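PDB 4KG7: peptidase S8 and S53, subtilisin, kexin, sedolisin from Mycobacterium smegmatis, which probably acts as a subtilisin-like serine endopeptidase, the mycosin MycP3 of the ESX-3 type VII secretion system. Local coordinates for residues Gln28-Ile33 and Ser137-Pro142; His61-Gly66 and Ala125-Leu130; Glu228-Pro233 and Asn244-Val249. All coordinates share one frame; numbering follows the deposited sequence.

Contact 1. Residues Gln28-Ile33 and Ser137-Pro142; sequences QRSECI and SPRFAP
The ring of Phe140 has Gln28 CB over one face, displaced toward the rim, and Ser137 OG at its edge. Gln28 CB lies 3.9 Å from the ring centroid, a CH-pi contact. The side-chain amide of Gln28 is turned 37° from the ring. With CG anti to the backbone N (chi1 -171°) and the chain extended, the amide runs on past the ring. Gln28 NE2 donates to Ser30 O at 2.9 Å, with the oxygen in the Gln28 amide plane.

The Arg29 guanidinium has Phe140 O and Ala141 CB over one face and Pro138 O at its edge. It grips Pro138 O side-on: Arg29 NE reaches this oxygen at 3.1 Å and Arg29 NH2 at 3.0 Å. Both nitrogens come from the same face of the carbonyl plane, but the oxygen lies in the guanidinium plane. A water also donates to Pro138 O.

The Arg139 guanidinium has Ile33 CG1 at its edge, 3.2 Å from Arg139 NH2. The chain bends at chi2 (-67°), and CD packs on Ser30 CB and near Glu31 O. Beyond this contact, Arg139 forms a salt bridge with Asp102, which also accepts a bond from Ser137 OG.

Between the backbones, Arg29 N donates to Arg139 O at 2.7 Å. Ser30 N adds a weak bond to the same oxygen. Ser137 OG accepts from Arg139 N, an ST turn inside a type I turn from Ser137 to Phe140. Cys32 ties the N-terminal segment to Cys101 by a disulfide. Pro138 lies near, without touching, the predicted catalytic Asp73 and His104. Gln28 and Phe140 form a non-hydrogen-bonded antiparallel pair, part of a two-stranded sheet that fastens an N-terminal extension to the surface of the subtilisin-like domain.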
loop_
_atom_site.group_PDB
_atom_site.type_symbol
_atom_site.label_atom_id
_atom_site.label_comp_id
_atom_site.label_asym_id
_atom_site.label_seq_id
_atom_site.Cartn_x
_atom_site.Cartn_y
_atom_site.Cartn_z
ATOM N N GLN A 28 9.480 13.329 -18.077
ATOM C CA GLN A 28 8.600 13.975 -17.114
ATOM C C GLN A 28 7.630 14.879 -17.877
ATOM O O GLN A 28 8.073 15.711 -18.656
ATOM C CB GLN A 28 9.425 14.774 -16.108
ATOM C CG GLN A 28 8.583 15.282 -14.952
ATOM C CD GLN A 28 9.390 15.981 -13.892
ATOM O OE1 GLN A 28 10.608 15.784 -13.761
ATOM N NE2 GLN A 28 8.707 16.803 -13.109
ATOM N N ARG A 29 6.327 14.688 -17.682
ATOM C CA ARG A 29 5.310 15.450 -18.437
ATOM C C ARG A 29 4.626 16.522 -17.599
ATOM O O ARG A 29 4.013 17.419 -18.157
ATOM C CB ARG A 29 4.251 14.513 -19.032
ATOM C CG ARG A 29 3.265 13.957 -18.023
ATOM C CD ARG A 29 2.308 12.935 -18.635
ATOM N NE ARG A 29 1.795 12.004 -17.623
ATOM C CZ ARG A 29 1.063 10.916 -17.878
ATOM N NH1 ARG A 29 0.725 10.589 -19.129
ATOM N NH2 ARG A 29 0.662 10.144 -16.871
ATOM N N SER A 30 4.727 16.419 -16.275
ATOM C CA SER A 30 4.060 17.327 -15.337
ATOM C C SER A 30 5.077 17.743 -14.301
ATOM O O SER A 30 5.973 16.959 -13.949
ATOM C CB SER A 30 2.922 16.610 -14.601
ATOM O OG SER A 30 1.755 16.586 -15.383
ATOM N N GLU A 31 4.912 18.959 -13.797
ATOM C CA GLU A 31 5.752 19.484 -12.730
ATOM C C GLU A 31 5.624 18.620 -11.478
ATOM O O GLU A 31 4.543 18.174 -11.146
ATOM C CB GLU A 31 5.313 20.919 -12.410
ATOM C CG GLU A 31 6.160 21.653 -11.387
ATOM C CD GLU A 31 5.690 23.085 -11.135
ATOM O OE1 GLU A 31 4.703 23.530 -11.763
ATOM O OE2 GLU A 31 6.315 23.773 -10.295
ATOM N N CYS A 32 6.726 18.432 -10.769
ATOM C CA CYS A 32 6.661 17.752 -9.480
ATOM C C CYS A 32 5.778 18.501 -8.474
ATOM O O CYS A 32 5.606 19.717 -8.528
ATOM C CB CYS A 32 8.040 17.598 -8.872
ATOM S SG CYS A 32 9.185 16.574 -9.820
ATOM N N ILE A 33 5.265 17.729 -7.531
ATOM C CA ILE A 33 4.314 18.138 -6.502
ATOM C C ILE A 33 4.952 17.834 -5.149
ATOM O O ILE A 33 5.673 16.841 -4.993
ATOM C CB ILE A 33 3.017 17.274 -6.666
ATOM C CG1 ILE A 33 2.342 17.648 -7.982
ATOM C CG2 ILE A 33 2.034 17.429 -5.520
ATOM C CD1 ILE A 33 2.227 19.121 -8.159
ATOM N N SER A 137 5.070 6.722 -11.338
ATOM C CA SER A 137 4.768 8.138 -11.109
ATOM C C SER A 137 3.884 8.599 -12.237
ATOM O O SER A 137 4.260 8.441 -13.391
ATOM C CB SER A 137 6.022 8.996 -11.100
ATOM O OG SER A 137 5.626 10.391 -11.169
ATOM N N PRO A 138 2.722 9.185 -11.912
ATOM C CA PRO A 138 1.894 9.783 -12.969
ATOM C C PRO A 138 2.451 11.054 -13.557
ATOM O O PRO A 138 1.851 11.594 -14.517
ATOM C CB PRO A 138 0.581 10.088 -12.264
ATOM C CG PRO A 138 0.888 10.161 -10.845
ATOM C CD PRO A 138 2.106 9.313 -10.581
ATOM N N ARG A 139 3.566 11.550 -13.012
ATOM C CA ARG A 139 4.215 12.732 -13.574
ATOM C C ARG A 139 5.060 12.387 -14.809
ATOM O O ARG A 139 5.613 13.278 -15.441
ATOM C CB ARG A 139 5.117 13.408 -12.540
ATOM C CG ARG A 139 4.411 13.877 -11.277
ATOM C CD ARG A 139 3.453 15.006 -11.560
ATOM N NE ARG A 139 2.655 15.335 -10.392
ATOM C CZ ARG A 139 1.645 14.582 -9.963
ATOM N NH1 ARG A 139 1.300 13.470 -10.607
ATOM N NH2 ARG A 139 0.955 14.944 -8.892
ATOM N N PHE A 140 5.189 11.092 -15.113
ATOM C CA PHE A 140 6.033 10.624 -16.216
ATOM C C PHE A 140 5.236 9.784 -17.197
ATOM O O PHE A 140 4.222 9.171 -16.857
ATOM C CB PHE A 140 7.200 9.787 -15.685
ATOM C CG PHE A 140 8.214 10.585 -14.942
ATOM C CD1 PHE A 140 7.944 11.042 -13.665
ATOM C CD2 PHE A 140 9.444 10.888 -15.518
ATOM C CE1 PHE A 140 8.866 11.794 -12.968
ATOM C CE2 PHE A 140 10.379 11.627 -14.801
ATOM C CZ PHE A 140 10.080 12.097 -13.540
ATOM N N ALA A 141 5.707 9.795 -18.429
ATOM C CA ALA A 141 5.150 8.978 -19.492
ATOM C C ALA A 141 6.288 8.563 -20.412
ATOM O O ALA A 141 7.360 9.152 -20.373
ATOM C CB ALA A 141 4.121 9.775 -20.264
ATOM N N PRO A 142 6.051 7.558 -21.262
ATOM C CA PRO A 142 7.055 7.204 -22.257
ATOM C C PRO A 142 7.486 8.388 -23.116
ATOM O O PRO A 142 6.658 9.216 -23.520
ATOM C CB PRO A 142 6.334 6.165 -23.107
ATOM C CG PRO A 142 5.377 5.527 -22.183
ATOM C CD PRO A 142 4.893 6.640 -21.304
HETATM O O HOH W 1 1.351 14.140 -15.540
#

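Contact 2. Residues His61-Gly66 and Ala125-Leu130; sequences HSRGAG and APEARL
Arg63 and Gly64 pack tightly against the type I turn from Ala125 to Ala128. This turn leads into strand 129-134, and the 61-66 loop leads into strand 68-73. The two strands are neighbours in the parallel sheet of the subtilisin fold, so the contact joins the entrances to adjacent strands.

The tight part is built on the backbone. Arg63 O accepts from Glu127 N at 2.9 Å, with an N-H...O angle of 150°. The turn itself is closed by Ala128 N, which donates to Ala125 O. Gly64 is buried against it, with the turn packed close: Gly64 CA lies 4.2 Å from Ala125 CB. Gly64 O meets Ala128 CA at 3.4 Å in a CA-H...O contact. Behind this side, Ala125 touches Ala330 and Leu331 of helix 318-335. Ser62 OG accepts from Gly64 N, an ST turn, and is also hydrogen-bonded to Leu331 O of the same helix.

The outer side is looser and holds water. Glu127 and Arg63 cross at about a right angle, with their carboxylate and guanidinium planes 75° apart. Their salt bridge is long: Arg63 NE lies 3.4 Å from Glu127 OE2, which sits at the guanidinium edge. A water donates to OE2 and accepts a weak bond from NE. A second water joins Gly66 N to Glu127 O. Glu127 OE1 lies near Ala65 CB instead.

The Arg63 chain bends at chi3 (70°), which brings the guanidinium against Pro126 CG. Trp59 adds a cation-pi contact from outside the two segments. Pro126 CG lies over one guanidinium face, displaced toward the rim, and comes within 3.2 Å of Arg63 NH2.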
loop_
_atom_site.group_PDB
_atom_site.type_symbol
_atom_site.label_atom_id
_atom_site.label_comp_id
_atom_site.label_asym_id
_atom_site.label_seq_id
_atom_site.Cartn_x
_atom_site.Cartn_y
_atom_site.Cartn_z
ATOM N N HIS A 61 4.638 -2.869 23.247
ATOM C CA HIS A 61 4.982 -4.220 22.824
ATOM C C HIS A 61 6.075 -4.268 21.768
ATOM O O HIS A 61 6.912 -5.164 21.788
ATOM C CB HIS A 61 3.723 -4.935 22.307
ATOM C CG HIS A 61 2.662 -5.084 23.351
ATOM N ND1 HIS A 61 2.678 -6.101 24.279
ATOM C CD2 HIS A 61 1.579 -4.324 23.645
ATOM C CE1 HIS A 61 1.658 -5.957 25.106
ATOM N NE2 HIS A 61 0.961 -4.902 24.731
ATOM N N SER A 62 6.083 -3.303 20.862
ATOM C CA SER A 62 6.995 -3.326 19.726
ATOM C C SER A 62 7.046 -1.959 19.054
ATOM O O SER A 62 6.039 -1.245 19.021
ATOM C CB SER A 62 6.543 -4.374 18.713
ATOM O OG SER A 62 7.428 -4.404 17.616
ATOM N N ARG A 63 8.214 -1.623 18.505
ATOM C CA ARG A 63 8.382 -0.439 17.654
ATOM C C ARG A 63 8.919 -0.815 16.250
ATOM O O ARG A 63 9.276 0.055 15.466
ATOM C CB ARG A 63 9.283 0.582 18.330
ATOM C CG ARG A 63 8.542 1.272 19.468
ATOM C CD ARG A 63 9.423 2.186 20.267
ATOM N NE ARG A 63 9.836 3.391 19.580
ATOM C CZ ARG A 63 9.053 4.427 19.254
ATOM N NH1 ARG A 63 7.728 4.411 19.445
ATOM N NH2 ARG A 63 9.612 5.491 18.689
ATOM N N GLY A 64 8.991 -2.117 15.966
ATOM C CA GLY A 64 9.361 -2.587 14.647
ATOM C C GLY A 64 10.854 -2.868 14.476
ATOM O O GLY A 64 11.319 -3.013 13.360
ATOM N N ALA A 65 11.611 -2.934 15.574
ATOM C CA ALA A 65 13.045 -3.184 15.474
ATOM C C ALA A 65 13.358 -4.454 14.687
ATOM O O ALA A 65 12.692 -5.477 14.821
ATOM C CB ALA A 65 13.669 -3.266 16.855
ATOM N N GLY A 66 14.378 -4.342 13.842
ATOM C CA GLY A 66 14.885 -5.430 13.050
ATOM C C GLY A 66 14.135 -5.705 11.770
ATOM O O GLY A 66 14.533 -6.590 11.028
ATOM N N ALA A 125 5.851 2.119 13.096
ATOM C CA ALA A 125 6.997 1.270 13.383
ATOM C C ALA A 125 8.292 2.070 13.192
ATOM O O ALA A 125 9.084 1.787 12.286
ATOM C CB ALA A 125 6.967 0.058 12.439
ATOM N N PRO A 126 8.569 3.035 14.089
ATOM C CA PRO A 126 9.666 3.963 13.824
ATOM C C PRO A 126 11.047 3.311 13.916
ATOM O O PRO A 126 12.025 3.887 13.446
ATOM C CB PRO A 126 9.485 5.050 14.890
ATOM C CG PRO A 126 8.556 4.488 15.885
ATOM C CD PRO A 126 7.787 3.381 15.280
ATOM N N GLU A 127 11.138 2.124 14.516
ATOM C CA GLU A 127 12.425 1.433 14.576
ATOM C C GLU A 127 12.635 0.484 13.385
ATOM O O GLU A 127 13.710 -0.121 13.251
ATOM C CB GLU A 127 12.595 0.706 15.912
ATOM C CG GLU A 127 12.745 1.685 17.070
ATOM C CD GLU A 127 12.992 0.999 18.390
ATOM O OE1 GLU A 127 13.411 -0.163 18.385
ATOM O OE2 GLU A 127 12.791 1.626 19.442
ATOM N N ALA A 128 11.642 0.364 12.516
ATOM C CA ALA A 128 11.814 -0.386 11.279
ATOM C C ALA A 128 12.670 0.401 10.289
ATOM O O ALA A 128 12.825 1.609 10.409
ATOM C CB ALA A 128 10.466 -0.725 10.682
ATOM N N ARG A 129 13.232 -0.287 9.321
ATOM C CA ARG A 129 13.962 0.358 8.242
ATOM C C ARG A 129 13.124 0.268 6.993
ATOM O O ARG A 129 12.346 -0.655 6.831
ATOM C CB ARG A 129 15.295 -0.327 8.039
ATOM C CG ARG A 129 16.292 0.104 9.098
ATOM C CD ARG A 129 17.660 -0.499 8.878
ATOM N NE ARG A 129 17.661 -1.970 8.908
ATOM C CZ ARG A 129 17.551 -2.780 7.850
ATOM N NH1 ARG A 129 17.392 -2.310 6.616
ATOM N NH2 ARG A 129 17.595 -4.100 8.039
ATOM N N LEU A 130 13.255 1.259 6.133
ATOM C CA LEU A 130 12.511 1.268 4.909
ATOM C C LEU A 130 13.450 1.113 3.730
ATOM O O LEU A 130 14.581 1.585 3.772
ATOM C CB LEU A 130 11.802 2.619 4.745
ATOM C CG LEU A 130 10.776 2.918 5.827
ATOM C CD1 LEU A 130 10.312 4.360 5.695
ATOM C CD2 LEU A 130 9.627 1.947 5.747
HETATM O O HOH W 2 12.711 4.360 20.454
HETATM O O HOH W 3 15.239 -2.060 12.245
#

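Contact 3. Residues Glu228-Pro233 and Asn244-Val249; sequences ESNPLP and NGVTSV
Asn230 reaches across to the backbone of Val246, Thr247 and Ser248. Its CB points toward that segment, and CG stands anti to its own carbonyl carbon (chi1 -67°). Asn230 CG lies 3.5 Å from Ser248 O and also packs against both methyls of Val246. At the tip, OD1 accepts two backbone bonds. Ser248 N donates to Asn230 OD1 at 2.9 Å, in the carbonyl plane and on a lone pair. Thr247 N donates to Asn230 OD1 at 2.8 Å, tilted 25° from that plane. Asn230 ND2 donates to Ser248 O at 2.9 Å, and Ser248 O lies nearly in the amide plane. The amide thus binds both the N-H and the C=O of Ser248, which fixes its rotation. ND2 has a second acceptor in Ala277 O.

On one flank, Glu228 N donates to Ser248 OG at 3.1 Å and 163°. On the other, Pro231 CD rests 3.2 Å from Gly245 O. Two waters bound near Thr247 OG1 extend the link: one donates to Glu228 OE1, the other to Ser229 O.

The touching parts run in nearly opposite directions but are joined mainly through side chains. Residues 228-233 belong to the long loop after strand 209-213. Residues 244-249 enter strand 248-251, which pairs antiparallel with strand 182-185.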
loop_
_atom_site.group_PDB
_atom_site.type_symbol
_atom_site.label_atom_id
_atom_site.label_comp_id
_atom_site.label_asym_id
_atom_site.label_seq_id
_atom_site.Cartn_x
_atom_site.Cartn_y
_atom_site.Cartn_z
ATOM N N GLU A 228 -13.872 0.807 -9.777
ATOM C CA GLU A 228 -15.251 0.898 -9.327
ATOM C C GLU A 228 -15.547 -0.212 -8.344
ATOM O O GLU A 228 -15.071 -1.342 -8.512
ATOM C CB GLU A 228 -16.221 0.793 -10.517
ATOM C CG GLU A 228 -16.199 2.013 -11.414
ATOM C CD GLU A 228 -17.066 1.898 -12.661
ATOM O OE1 GLU A 228 -17.743 0.859 -12.881
ATOM O OE2 GLU A 228 -17.046 2.881 -13.445
ATOM N N SER A 229 -16.320 0.096 -7.310
ATOM C CA SER A 229 -16.753 -0.928 -6.389
ATOM C C SER A 229 -17.501 -2.037 -7.106
ATOM O O SER A 229 -18.344 -1.787 -7.972
ATOM C CB SER A 229 -17.640 -0.329 -5.311
ATOM O OG SER A 229 -16.851 0.318 -4.329
ATOM N N ASN A 230 -17.225 -3.269 -6.673
ATOM C CA ASN A 230 -17.879 -4.470 -7.196
ATOM C C ASN A 230 -19.111 -4.848 -6.389
ATOM O O ASN A 230 -19.248 -4.430 -5.242
ATOM C CB ASN A 230 -16.877 -5.598 -7.174
ATOM C CG ASN A 230 -15.757 -5.356 -8.137
ATOM O OD1 ASN A 230 -15.975 -5.375 -9.352
ATOM N ND2 ASN A 230 -14.559 -5.067 -7.616
ATOM N N PRO A 231 -20.025 -5.620 -6.990
ATOM C CA PRO A 231 -21.217 -5.994 -6.238
ATOM C C PRO A 231 -20.871 -6.773 -4.983
ATOM O O PRO A 231 -19.906 -7.547 -4.951
ATOM C CB PRO A 231 -22.019 -6.880 -7.206
ATOM C CG PRO A 231 -21.416 -6.644 -8.539
ATOM C CD PRO A 231 -20.038 -6.120 -8.376
ATOM N N LEU A 232 -21.646 -6.546 -3.936
ATOM C CA LEU A 232 -21.383 -7.129 -2.643
ATOM C C LEU A 232 -21.797 -8.609 -2.605
ATOM O O LEU A 232 -22.456 -9.088 -3.533
ATOM C CB LEU A 232 -22.156 -6.329 -1.588
ATOM C CG LEU A 232 -21.771 -4.850 -1.507
ATOM C CD1 LEU A 232 -22.637 -4.212 -0.448
ATOM C CD2 LEU A 232 -20.301 -4.669 -1.184
ATOM N N PRO A 233 -21.407 -9.328 -1.548
ATOM C CA PRO A 233 -21.775 -10.732 -1.380
ATOM C C PRO A 233 -23.261 -10.954 -1.669
ATOM O O PRO A 233 -24.094 -10.159 -1.229
ATOM C CB PRO A 233 -21.425 -10.981 0.086
ATOM C CG PRO A 233 -20.171 -10.176 0.254
ATOM C CD PRO A 233 -20.557 -8.878 -0.426
ATOM N N ASN A 244 -17.758 -13.872 -8.792
ATOM C CA ASN A 244 -18.416 -14.028 -10.108
ATOM C C ASN A 244 -18.924 -12.686 -10.634
ATOM O O ASN A 244 -18.956 -12.448 -11.850
ATOM C CB ASN A 244 -19.606 -14.986 -10.018
ATOM C CG ASN A 244 -19.197 -16.435 -9.801
ATOM O OD1 ASN A 244 -18.017 -16.797 -9.851
ATOM N ND2 ASN A 244 -20.179 -17.266 -9.536
ATOM N N GLY A 245 -19.332 -11.819 -9.721
ATOM C CA GLY A 245 -19.897 -10.528 -10.069
ATOM C C GLY A 245 -18.892 -9.422 -10.314
ATOM O O GLY A 245 -19.280 -8.315 -10.642
ATOM N N VAL A 246 -17.600 -9.692 -10.167
ATOM C CA VAL A 246 -16.599 -8.626 -10.292
ATOM C C VAL A 246 -16.619 -7.992 -11.675
ATOM O O VAL A 246 -16.632 -8.705 -12.680
ATOM C CB VAL A 246 -15.192 -9.157 -9.978
ATOM C CG1 VAL A 246 -14.118 -8.170 -10.395
ATOM C CG2 VAL A 246 -15.109 -9.416 -8.482
ATOM N N THR A 247 -16.634 -6.657 -11.707
ATOM C CA THR A 247 -16.548 -5.894 -12.946
ATOM C C THR A 247 -15.252 -5.082 -13.039
ATOM O O THR A 247 -14.874 -4.679 -14.145
ATOM C CB THR A 247 -17.736 -4.928 -13.093
ATOM O OG1 THR A 247 -17.735 -3.972 -12.011
ATOM C CG2 THR A 247 -19.045 -5.657 -13.127
ATOM N N SER A 248 -14.616 -4.811 -11.890
ATOM C CA SER A 248 -13.425 -3.965 -11.838
ATOM C C SER A 248 -12.399 -4.666 -10.975
ATOM O O SER A 248 -12.649 -4.896 -9.789
ATOM C CB SER A 248 -13.801 -2.629 -11.203
ATOM O OG SER A 248 -12.709 -1.730 -11.137
ATOM N N VAL A 249 -11.287 -5.034 -11.591
ATOM C CA VAL A 249 -10.233 -5.820 -10.936
ATOM C C VAL A 249 -9.192 -4.887 -10.350
ATOM O O VAL A 249 -8.609 -4.095 -11.071
ATOM C CB VAL A 249 -9.564 -6.785 -11.923
ATOM C CG1 VAL A 249 -8.396 -7.525 -11.290
ATOM C CG2 VAL A 249 -10.593 -7.783 -12.455
HETATM O O HOH W 4 -16.927 -1.657 -13.246
HETATM O O HOH W 5 -19.302 -3.033 -10.271
#

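How the contacts relate
Contact 2 is nested in the chain loop closed by contact 1, and contact 3 follows both. Their centres lie 18 to 20 Å from the chain centre; contact 1 is on the surface, the other two are partly buried. Contacts 1 and 2 have centres 32 Å apart, with nearest atoms about 17 Å apart. Strand 129-134, entered at contact 2, is followed by strand 140-142 of contact 1. Contact 3 lies across the chain's centre from contact 2, 36 Å away between centres. Contact 2 leads into the central parallel sheet, contact 3 into strand 248-251 of a separate two-stranded sheet. Contact 1 joins the N-terminal extension to the subtilisin-like domain; contacts 2 and 3 join parts of that domain.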